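Local coordinates for protein CcbJ (Streptomyces caelestis, PDB 4HGZ) that probably transfers a methyl group from S-adenosyl-L-methionine to a nitrogen atom of its substrate, as a class I methyltransferase, at residues A81-S92 against H107-G118; F120-Y130 against C152-L160. One frame throughout, in Å; residues are numbered along the deposited sequence.

Contact 1 closes before contact 2 opens along the chain, and both belong to the methyltransferase domain, their centres about 17 Å apart. Contact 1 pairs strands 87-91 and 113-117, the latter an edge strand of the mixed sheet within this chain; contact 2 packs the loop between strands 113-117 and 130-135 against the C-terminal part of helix 146-159. They meet directly, at H88 and Y130 and where L123 packs on V90, V116 and G118. The S-adenosyl-L-homocysteine site seen for this protein draws on both, through E91 in contact 1 and F120 in contact 2, with N119 between them in sequence.

Contact 1: A81-S92 against H107-G118; sequences ADLGVEVHGVES and HPNGNLVVPVLG
Strands 87-91 and 113-117 are the two parallel strands of a beta-alpha-beta unit whose crossover is helix 94-106, and they run 4.6 Å apart at closest approach. Six backbone bonds join them: V87 N to L112 O, V114 N to V87 O, G89 N to V114 O, V116 N to G89 O, E91 N to V116 O and G118 N to E91 O. On one face H88 and V114 lie side by side; V114 meets H88 CD2 through CG2 and CB, while CG1 lies over one face of the imidazole, offset toward its rim. H88 NE2 donates to E86 OE2 at 2.9 Å, close to the ring plane, while ND1 faces Y130 OH, a probable hydrogen bond. This is the Rossmann-like methyltransferase sheet, and E91, at the end of strand 87-91, belongs to the S-adenosyl-L-homocysteine site; its carboxylate is taken up by the backbone N of S93 and of G72. Before the strands, A81 CB packs on L112 CB and on V113 CG2, both at 3.9 Å. N109, with CG beside its backbone N (chi1 -65°), sends ND2 to the anti lone pair of D82 OD1 at 3.1 Å, while D82 OD2 pairs with R51.

Contact 2: F120-Y130 against C152-L160; sequences FAKLDLGEQRY and CMRQARELL
F120, a residue of the S-adenosyl-L-homocysteine site, lies against helix 146-159 in the Rossmann-like methyltransferase domain, at the start of the loop that leads from strand 113-117 into strand 130-135. With CG anti to the backbone N (chi1 -177°), its ring extends along Q155, whose amide is nearly parallel to it (planes 8° apart) and sets NE2 over one face, offset toward the rim. The same NE2 donates to F120 O at 3.1 Å from above the carbonyl plane, not on a lone pair, so one amide lies over the ring and also bonds to the backbone of the same residue. At the ring edge L159 CD1 comes to 3.6 Å from F120 CZ, and C152 SG stands obliquely 4.1 Å from F120 CD2. L159 CD1 also meets L125 CD1 at 4.0 Å, the side chains crossing at about a right angle; F120 and L125 pack in turn on L67 of strand 66-69. Further along, Y130 N donates to L159 O at 2.8 Å, and Y130 forms a parallel bridge with L160. R129 bends at chi2 (-66°), which carries its guanidinium past E158, with E158 O over one face, a contact whose angle is too poor for a hydrogen bond. R129 NH1 turns back instead and donates to Q128 O at 2.9 Å, with that oxygen in the guanidinium plane.

Contact 1: A81-S92 against H107-G118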
loop_
_atom_site.group_PDB
_atom_site.type_symbol
_atom_site.label_atom_id
_atom_site.label_comp_id
_atom_site.label_asym_id
_atom_site.label_seq_id
_atom_site.Cartn_x
_atom_site.Cartn_y
_atom_site.Cartn_z
ATOM N N ALA C 81 -29.663 -17.069 -28.419
ATOM C CA ALA C 81 -30.595 -17.892 -29.163
ATOM C C ALA C 81 -32.007 -17.646 -28.660
ATOM O O ALA C 81 -32.966 -17.790 -29.414
ATOM C CB ALA C 81 -30.212 -19.370 -29.059
ATOM N N ASP C 82 -32.132 -17.253 -27.393
ATOM C CA ASP C 82 -33.444 -16.913 -26.816
ATOM C C ASP C 82 -34.038 -15.607 -27.364
ATOM O O ASP C 82 -35.249 -15.383 -27.266
ATOM C CB ASP C 82 -33.385 -16.854 -25.280
ATOM C CG ASP C 82 -33.273 -18.236 -24.638
ATOM O OD1 ASP C 82 -33.788 -19.226 -25.213
ATOM O OD2 ASP C 82 -32.677 -18.333 -23.544
ATOM N N LEU C 83 -33.195 -14.755 -27.941
ATOM C CA LEU C 83 -33.655 -13.483 -28.492
ATOM C C LEU C 83 -33.881 -13.582 -29.998
ATOM O O LEU C 83 -34.102 -12.567 -30.675
ATOM C CB LEU C 83 -32.652 -12.366 -28.193
ATOM C CG LEU C 83 -32.043 -12.298 -26.790
ATOM C CD1 LEU C 83 -30.887 -11.315 -26.776
ATOM C CD2 LEU C 83 -33.081 -11.911 -25.762
ATOM N N GLY C 84 -33.817 -14.807 -30.514
ATOM C CA GLY C 84 -34.039 -15.073 -31.937
ATOM C C GLY C 84 -32.865 -14.753 -32.847
ATOM O O GLY C 84 -33.041 -14.581 -34.056
ATOM N N VAL C 85 -31.670 -14.675 -32.265
ATOM C CA VAL C 85 -30.451 -14.364 -33.002
ATOM C C VAL C 85 -29.683 -15.633 -33.406
ATOM O O VAL C 85 -29.408 -16.498 -32.572
ATOM C CB VAL C 85 -29.519 -13.514 -32.126
ATOM C CG1 VAL C 85 -28.261 -13.157 -32.877
ATOM C CG2 VAL C 85 -30.231 -12.265 -31.664
ATOM N N GLU C 86 -29.326 -15.742 -34.681
ATOM C CA GLU C 86 -28.521 -16.879 -35.140
ATOM C C GLU C 86 -27.043 -16.684 -34.781
ATOM O O GLU C 86 -26.406 -15.726 -35.224
ATOM C CB GLU C 86 -28.676 -17.088 -36.648
ATOM C CG GLU C 86 -27.956 -18.326 -37.164
ATOM C CD GLU C 86 -28.081 -18.510 -38.671
ATOM O OE1 GLU C 86 -29.015 -17.953 -39.282
ATOM O OE2 GLU C 86 -27.233 -19.219 -39.248
ATOM N N VAL C 87 -26.508 -17.600 -33.975
ATOM C CA VAL C 87 -25.134 -17.492 -33.495
ATOM C C VAL C 87 -24.215 -18.613 -33.985
ATOM O O VAL C 87 -24.377 -19.778 -33.611
ATOM C CB VAL C 87 -25.065 -17.500 -31.963
ATOM C CG1 VAL C 87 -23.637 -17.373 -31.525
ATOM C CG2 VAL C 87 -25.855 -16.370 -31.393
ATOM N N HIS C 88 -23.246 -18.258 -34.817
ATOM C CA HIS C 88 -22.140 -19.157 -35.125
ATOM C C HIS C 88 -21.056 -18.947 -34.068
ATOM O O HIS C 88 -20.590 -17.820 -33.862
ATOM C CB HIS C 88 -21.591 -18.832 -36.509
ATOM C CG HIS C 88 -22.611 -18.965 -37.594
ATOM N ND1 HIS C 88 -22.293 -18.890 -38.934
ATOM C CD2 HIS C 88 -23.944 -19.198 -37.533
ATOM C CE1 HIS C 88 -23.391 -19.059 -39.651
ATOM N NE2 HIS C 88 -24.405 -19.250 -38.825
ATOM N N GLY C 89 -20.663 -20.014 -33.386
ATOM C CA GLY C 89 -19.660 -19.887 -32.332
ATOM C C GLY C 89 -18.389 -20.675 -32.584
ATOM O O GLY C 89 -18.430 -21.895 -32.762
ATOM N N VAL C 90 -17.260 -19.973 -32.591
ATOM C CA VAL C 90 -15.959 -20.603 -32.738
ATOM C C VAL C 90 -15.322 -20.917 -31.386
ATOM O O VAL C 90 -15.330 -20.088 -30.483
ATOM C CB VAL C 90 -14.997 -19.705 -33.526
ATOM C CG1 VAL C 90 -13.614 -20.336 -33.576
ATOM C CG2 VAL C 90 -15.527 -19.475 -34.929
ATOM N N GLU C 91 -14.767 -22.119 -31.259
ATOM C CA GLU C 91 -14.108 -22.554 -30.030
ATOM C C GLU C 91 -13.023 -23.592 -30.334
ATOM O O GLU C 91 -13.279 -24.559 -31.050
ATOM C CB GLU C 91 -15.123 -23.172 -29.073
ATOM C CG GLU C 91 -14.501 -23.684 -27.790
ATOM C CD GLU C 91 -13.703 -22.605 -27.092
ATOM O OE1 GLU C 91 -12.561 -22.886 -26.647
ATOM O OE2 GLU C 91 -14.221 -21.469 -27.008
ATOM N N SER C 92 -11.826 -23.399 -29.775
ATOM C CA SER C 92 -10.695 -24.296 -30.018
ATOM C C SER C 92 -10.676 -25.514 -29.107
ATOM O O SER C 92 -10.095 -26.539 -29.451
ATOM C CB SER C 92 -9.360 -23.552 -29.900
ATOM O OG SER C 92 -9.217 -22.939 -28.633
ATOM N N HIS C 107 -31.592 -27.754 -26.098
ATOM C CA HIS C 107 -32.080 -26.395 -25.903
ATOM C C HIS C 107 -33.242 -26.053 -26.832
ATOM O O HIS C 107 -33.198 -26.340 -28.026
ATOM C CB HIS C 107 -30.948 -25.408 -26.130
ATOM C CG HIS C 107 -31.167 -24.076 -25.490
ATOM N ND1 HIS C 107 -31.843 -23.052 -26.116
ATOM C CD2 HIS C 107 -30.782 -23.594 -24.285
ATOM C CE1 HIS C 107 -31.863 -21.995 -25.325
ATOM N NE2 HIS C 107 -31.229 -22.299 -24.207
ATOM N N PRO C 108 -34.283 -25.420 -26.282
ATOM C CA PRO C 108 -35.465 -25.054 -27.054
ATOM C C PRO C 108 -35.100 -24.246 -28.295
ATOM O O PRO C 108 -35.812 -24.292 -29.299
ATOM C CB PRO C 108 -36.262 -24.179 -26.078
ATOM C CG PRO C 108 -35.812 -24.612 -24.729
ATOM C CD PRO C 108 -34.364 -24.955 -24.887
ATOM N N ASN C 109 -34.006 -23.498 -28.218
ATOM C CA ASN C 109 -33.575 -22.694 -29.349
ATOM C C ASN C 109 -32.170 -23.052 -29.842
ATOM O O ASN C 109 -31.515 -22.266 -30.524
ATOM C CB ASN C 109 -33.686 -21.217 -29.010
ATOM C CG ASN C 109 -35.127 -20.786 -28.779
ATOM O OD1 ASN C 109 -36.006 -21.089 -29.582
ATOM N ND2 ASN C 109 -35.372 -20.075 -27.682
ATOM N N GLY C 110 -31.725 -24.257 -29.506
ATOM C CA GLY C 110 -30.432 -24.732 -29.944
ATOM C C GLY C 110 -30.229 -24.522 -31.429
ATOM O O GLY C 110 -29.135 -24.167 -31.865
ATOM N N ASN C 111 -31.281 -24.734 -32.212
ATOM C CA ASN C 111 -31.158 -24.639 -33.663
ATOM C C ASN C 111 -30.634 -23.279 -34.136
ATOM O O ASN C 111 -30.189 -23.148 -35.274
ATOM C CB ASN C 111 -32.489 -24.956 -34.342
ATOM C CG ASN C 111 -33.556 -23.927 -34.028
ATOM O OD1 ASN C 111 -33.446 -23.173 -33.062
ATOM N ND2 ASN C 111 -34.589 -23.886 -34.846
ATOM N N LEU C 112 -30.689 -22.267 -33.278
ATOM C CA LEU C 112 -30.108 -20.967 -33.632
ATOM C C LEU C 112 -28.604 -20.871 -33.363
ATOM O O LEU C 112 -27.980 -19.851 -33.671
ATOM C CB LEU C 112 -30.833 -19.827 -32.927
ATOM C CG LEU C 112 -32.275 -19.594 -33.387
ATOM C CD1 LEU C 112 -32.907 -18.490 -32.587
ATOM C CD2 LEU C 112 -32.327 -19.267 -34.866
ATOM N N VAL C 113 -28.037 -21.934 -32.794
ATOM C CA VAL C 113 -26.611 -21.981 -32.464
ATOM C C VAL C 113 -25.799 -22.901 -33.383
ATOM O O VAL C 113 -26.083 -24.083 -33.482
ATOM C CB VAL C 113 -26.400 -22.490 -31.050
ATOM C CG1 VAL C 113 -24.935 -22.359 -30.675
ATOM C CG2 VAL C 113 -27.285 -21.725 -30.087
ATOM N N VAL C 114 -24.770 -22.355 -34.026
ATOM C CA VAL C 114 -23.974 -23.120 -34.962
ATOM C C VAL C 114 -22.556 -23.286 -34.443
ATOM O O VAL C 114 -21.728 -22.388 -34.581
ATOM C CB VAL C 114 -23.927 -22.419 -36.324
ATOM C CG1 VAL C 114 -23.154 -23.253 -37.332
ATOM C CG2 VAL C 114 -25.333 -22.156 -36.812
ATOM N N PRO C 115 -22.264 -24.448 -33.849
ATOM C CA PRO C 115 -20.968 -24.690 -33.218
ATOM C C PRO C 115 -19.860 -24.893 -34.247
ATOM O O PRO C 115 -19.979 -25.757 -35.110
ATOM C CB PRO C 115 -21.191 -25.989 -32.430
ATOM C CG PRO C 115 -22.648 -26.342 -32.599
ATOM C CD PRO C 115 -23.130 -25.636 -33.809
ATOM N N VAL C 116 -18.793 -24.106 -34.152
ATOM C CA VAL C 116 -17.667 -24.243 -35.069
ATOM C C VAL C 116 -16.367 -24.539 -34.333
ATOM O O VAL C 116 -15.814 -23.665 -33.677
ATOM C CB VAL C 116 -17.452 -22.970 -35.876
ATOM C CG1 VAL C 116 -16.303 -23.159 -36.864
ATOM C CG2 VAL C 116 -18.739 -22.565 -36.577
ATOM N N LEU C 117 -15.875 -25.767 -34.463
ATOM C CA LEU C 117 -14.648 -26.176 -33.807
ATOM C C LEU C 117 -13.431 -25.739 -34.602
ATOM O O LEU C 117 -13.308 -26.058 -35.780
ATOM C CB LEU C 117 -14.605 -27.694 -33.614
ATOM C CG LEU C 117 -13.247 -28.198 -33.120
ATOM C CD1 LEU C 117 -12.933 -27.616 -31.751
ATOM C CD2 LEU C 117 -13.187 -29.715 -33.074
ATOM N N GLY C 118 -12.525 -25.023 -33.947
ATOM C CA GLY C 118 -11.279 -24.642 -34.576
ATOM C C GLY C 118 -10.609 -23.397 -34.041
ATOM O O GLY C 118 -11.130 -22.701 -33.174
#

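Contact 2: F120-Y130 against C152-L160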
loop_
_atom_site.group_PDB
_atom_site.type_symbol
_atom_site.label_atom_id
_atom_site.label_comp_id
_atom_site.label_asym_id
_atom_site.label_seq_id
_atom_site.Cartn_x
_atom_site.Cartn_y
_atom_site.Cartn_z
ATOM N N PHE C 120 -9.580 -19.763 -34.763
ATOM C CA PHE C 120 -10.179 -18.749 -35.618
ATOM C C PHE C 120 -9.260 -18.322 -36.756
ATOM O O PHE C 120 -9.708 -18.077 -37.874
ATOM C CB PHE C 120 -10.577 -17.530 -34.795
ATOM C CG PHE C 120 -11.258 -16.464 -35.595
ATOM C CD1 PHE C 120 -12.357 -16.770 -36.384
ATOM C CD2 PHE C 120 -10.805 -15.152 -35.557
ATOM C CE1 PHE C 120 -12.989 -15.791 -37.121
ATOM C CE2 PHE C 120 -11.435 -14.164 -36.292
ATOM C CZ PHE C 120 -12.529 -14.480 -37.077
ATOM N N ALA C 121 -7.972 -18.227 -36.461
ATOM C CA ALA C 121 -7.012 -17.692 -37.404
ATOM C C ALA C 121 -6.910 -18.570 -38.648
ATOM O O ALA C 121 -6.486 -18.106 -39.707
ATOM C CB ALA C 121 -5.652 -17.539 -36.734
ATOM N N LYS C 122 -7.317 -19.832 -38.516
ATOM C CA LYS C 122 -7.127 -20.819 -39.577
ATOM C C LYS C 122 -8.424 -21.277 -40.219
ATOM O O LYS C 122 -8.410 -21.830 -41.316
ATOM C CB LYS C 122 -6.346 -22.029 -39.055
ATOM C CG LYS C 122 -4.865 -21.754 -38.901
ATOM C CD LYS C 122 -4.195 -22.705 -37.927
ATOM C CE LYS C 122 -2.700 -22.406 -37.875
ATOM N NZ LYS C 122 -2.001 -23.142 -36.799
ATOM N N LEU C 123 -9.543 -21.056 -39.539
ATOM C CA LEU C 123 -10.845 -21.460 -40.078
ATOM C C LEU C 123 -11.244 -20.662 -41.304
ATOM O O LEU C 123 -11.124 -19.445 -41.331
ATOM C CB LEU C 123 -11.938 -21.346 -39.022
ATOM C CG LEU C 123 -12.085 -22.586 -38.152
ATOM C CD1 LEU C 123 -12.505 -22.192 -36.750
ATOM C CD2 LEU C 123 -13.079 -23.526 -38.775
ATOM N N ASP C 124 -11.710 -21.366 -42.324
ATOM C CA ASP C 124 -12.245 -20.728 -43.505
ATOM C C ASP C 124 -13.760 -20.676 -43.367
ATOM O O ASP C 124 -14.439 -21.696 -43.513
ATOM C CB ASP C 124 -11.852 -21.516 -44.750
ATOM C CG ASP C 124 -12.342 -20.869 -46.026
ATOM O OD1 ASP C 124 -12.732 -19.684 -45.978
ATOM O OD2 ASP C 124 -12.334 -21.541 -47.078
ATOM N N LEU C 125 -14.290 -19.493 -43.070
ATOM C CA LEU C 125 -15.726 -19.350 -42.856
ATOM C C LEU C 125 -16.502 -19.067 -44.139
ATOM O O LEU C 125 -17.722 -18.897 -44.110
ATOM C CB LEU C 125 -16.009 -18.279 -41.808
ATOM C CG LEU C 125 -15.758 -18.750 -40.376
ATOM C CD1 LEU C 125 -15.966 -17.611 -39.411
ATOM C CD2 LEU C 125 -16.659 -19.922 -40.023
ATOM N N GLY C 126 -15.790 -19.026 -45.262
ATOM C CA GLY C 126 -16.413 -18.871 -46.574
ATOM C C GLY C 126 -16.940 -17.479 -46.882
ATOM O O GLY C 126 -16.440 -16.475 -46.361
ATOM N N GLU C 127 -17.960 -17.436 -47.736
ATOM C CA GLU C 127 -18.565 -16.193 -48.197
ATOM C C GLU C 127 -19.472 -15.589 -47.136
ATOM O O GLU C 127 -20.067 -14.532 -47.341
ATOM C CB GLU C 127 -19.380 -16.453 -49.464
ATOM C CG GLU C 127 -18.592 -17.105 -50.580
ATOM C CD GLU C 127 -17.676 -16.135 -51.303
ATOM O OE1 GLU C 127 -16.975 -15.344 -50.635
ATOM O OE2 GLU C 127 -17.655 -16.176 -52.551
ATOM N N GLN C 128 -19.588 -16.278 -46.007
ATOM C CA GLN C 128 -20.440 -15.819 -44.925
ATOM C C GLN C 128 -19.952 -14.492 -44.374
ATOM O O GLN C 128 -18.762 -14.323 -44.085
ATOM C CB GLN C 128 -20.462 -16.830 -43.785
ATOM C CG GLN C 128 -21.477 -16.481 -42.707
ATOM C CD GLN C 128 -22.910 -16.537 -43.233
ATOM O OE1 GLN C 128 -23.413 -17.612 -43.582
ATOM N NE2 GLN C 128 -23.570 -15.379 -43.296
ATOM N N ARG C 129 -20.876 -13.552 -44.223
ATOM C CA ARG C 129 -20.585 -12.313 -43.519
ATOM C C ARG C 129 -21.501 -12.211 -42.321
ATOM O O ARG C 129 -22.538 -12.873 -42.267
ATOM C CB ARG C 129 -20.752 -11.115 -44.438
ATOM C CG ARG C 129 -19.762 -11.117 -45.582
ATOM C CD ARG C 129 -18.349 -10.930 -45.077
ATOM N NE ARG C 129 -17.410 -10.914 -46.189
ATOM C CZ ARG C 129 -16.802 -11.998 -46.654
ATOM N NH1 ARG C 129 -17.027 -13.183 -46.091
ATOM N NH2 ARG C 129 -15.970 -11.898 -47.678
ATOM N N TYR C 130 -21.103 -11.400 -41.350
ATOM C CA TYR C 130 -21.841 -11.303 -40.104
ATOM C C TYR C 130 -22.177 -9.859 -39.779
ATOM O O TYR C 130 -21.552 -8.927 -40.297
ATOM C CB TYR C 130 -21.020 -11.903 -38.969
ATOM C CG TYR C 130 -20.782 -13.381 -39.106
ATOM C CD1 TYR C 130 -21.603 -14.295 -38.459
ATOM C CD2 TYR C 130 -19.738 -13.869 -39.884
ATOM C CE1 TYR C 130 -21.396 -15.660 -38.580
ATOM C CE2 TYR C 130 -19.519 -15.237 -40.011
ATOM C CZ TYR C 130 -20.355 -16.125 -39.357
ATOM O OH TYR C 130 -20.163 -17.479 -39.476
ATOM N N CYS C 152 -6.211 -10.762 -35.561
ATOM C CA CYS C 152 -7.537 -11.221 -35.215
ATOM C C CYS C 152 -8.574 -10.133 -35.506
ATOM O O CYS C 152 -9.601 -10.385 -36.155
ATOM C CB CYS C 152 -7.596 -11.633 -33.755
ATOM S SG CYS C 152 -9.236 -12.144 -33.227
ATOM N N MET C 153 -8.300 -8.919 -35.045
ATOM C CA MET C 153 -9.226 -7.817 -35.294
ATOM C C MET C 153 -9.475 -7.691 -36.787
ATOM O O MET C 153 -10.608 -7.458 -37.224
ATOM C CB MET C 153 -8.688 -6.500 -34.715
ATOM C CG MET C 153 -8.331 -6.591 -33.223
ATOM S SD MET C 153 -7.735 -5.048 -32.509
ATOM C CE MET C 153 -9.300 -4.329 -32.053
ATOM N N ARG C 154 -8.412 -7.879 -37.568
ATOM C CA ARG C 154 -8.505 -7.757 -39.016
ATOM C C ARG C 154 -9.371 -8.843 -39.663
ATOM O O ARG C 154 -10.209 -8.538 -40.505
ATOM C CB ARG C 154 -7.120 -7.691 -39.649
ATOM C CG ARG C 154 -7.139 -7.556 -41.170
ATOM C CD ARG C 154 -5.843 -6.922 -41.676
ATOM N NE ARG C 154 -4.661 -7.489 -41.022
ATOM C CZ ARG C 154 -3.606 -6.779 -40.626
ATOM N NH1 ARG C 154 -3.573 -5.459 -40.800
ATOM N NH2 ARG C 154 -2.583 -7.389 -40.041
ATOM N N GLN C 155 -9.198 -10.100 -39.265
ATOM C CA GLN C 155 -10.066 -11.156 -39.792
ATOM C C GLN C 155 -11.514 -10.854 -39.472
ATOM O O GLN C 155 -12.411 -11.128 -40.269
ATOM C CB GLN C 155 -9.736 -12.507 -39.184
ATOM C CG GLN C 155 -8.335 -13.003 -39.400
ATOM C CD GLN C 155 -8.132 -14.336 -38.721
ATOM O OE1 GLN C 155 -7.193 -14.519 -37.948
ATOM N NE2 GLN C 155 -9.037 -15.268 -38.981
ATOM N N ALA C 156 -11.742 -10.298 -38.285
ATOM C CA ALA C 156 -13.094 -9.982 -37.860
ATOM C C ALA C 156 -13.648 -8.860 -38.713
ATOM O O ALA C 156 -14.824 -8.876 -39.077
ATOM C CB ALA C 156 -13.125 -9.603 -36.395
ATOM N N ARG C 157 -12.810 -7.881 -39.027
ATOM C CA ARG C 157 -13.252 -6.776 -39.874
ATOM C C ARG C 157 -13.755 -7.294 -41.220
ATOM O O ARG C 157 -14.825 -6.902 -41.695
ATOM C CB ARG C 157 -12.115 -5.778 -40.107
ATOM C CG ARG C 157 -12.481 -4.627 -41.034
ATOM C CD ARG C 157 -11.240 -3.975 -41.611
ATOM N NE ARG C 157 -10.985 -4.396 -42.986
ATOM C CZ ARG C 157 -9.771 -4.571 -43.502
ATOM N NH1 ARG C 157 -8.691 -4.384 -42.751
ATOM N NH2 ARG C 157 -9.634 -4.955 -44.764
ATOM N N GLU C 158 -12.973 -8.190 -41.818
ATOM C CA GLU C 158 -13.237 -8.678 -43.162
ATOM C C GLU C 158 -14.463 -9.585 -43.241
ATOM O O GLU C 158 -14.972 -9.854 -44.324
ATOM C CB GLU C 158 -12.003 -9.390 -43.706
ATOM C CG GLU C 158 -10.799 -8.472 -43.910
ATOM C CD GLU C 158 -9.504 -9.235 -44.193
ATOM O OE1 GLU C 158 -9.454 -10.462 -43.947
ATOM O OE2 GLU C 158 -8.529 -8.604 -44.658
ATOM N N LEU C 159 -14.941 -10.041 -42.091
ATOM C CA LEU C 159 -16.132 -10.884 -42.030
ATOM C C LEU C 159 -17.432 -10.092 -41.846
ATOM O O LEU C 159 -18.531 -10.640 -42.022
ATOM C CB LEU C 159 -15.993 -11.901 -40.900
ATOM C CG LEU C 159 -14.978 -13.014 -41.126
ATOM C CD1 LEU C 159 -14.759 -13.771 -39.836
ATOM C CD2 LEU C 159 -15.469 -13.949 -42.214
ATOM N N LEU C 160 -17.308 -8.813 -41.488
ATOM C CA LEU C 160 -18.481 -7.956 -41.287
ATOM C C LEU C 160 -19.159 -7.570 -42.595
ATOM O O LEU C 160 -18.496 -7.320 -43.606
ATOM C CB LEU C 160 -18.094 -6.674 -40.560
ATOM C CG LEU C 160 -17.343 -6.835 -39.246
ATOM C CD1 LEU C 160 -16.884 -5.475 -38.726
ATOM C CD2 LEU C 160 -18.237 -7.530 -38.241
#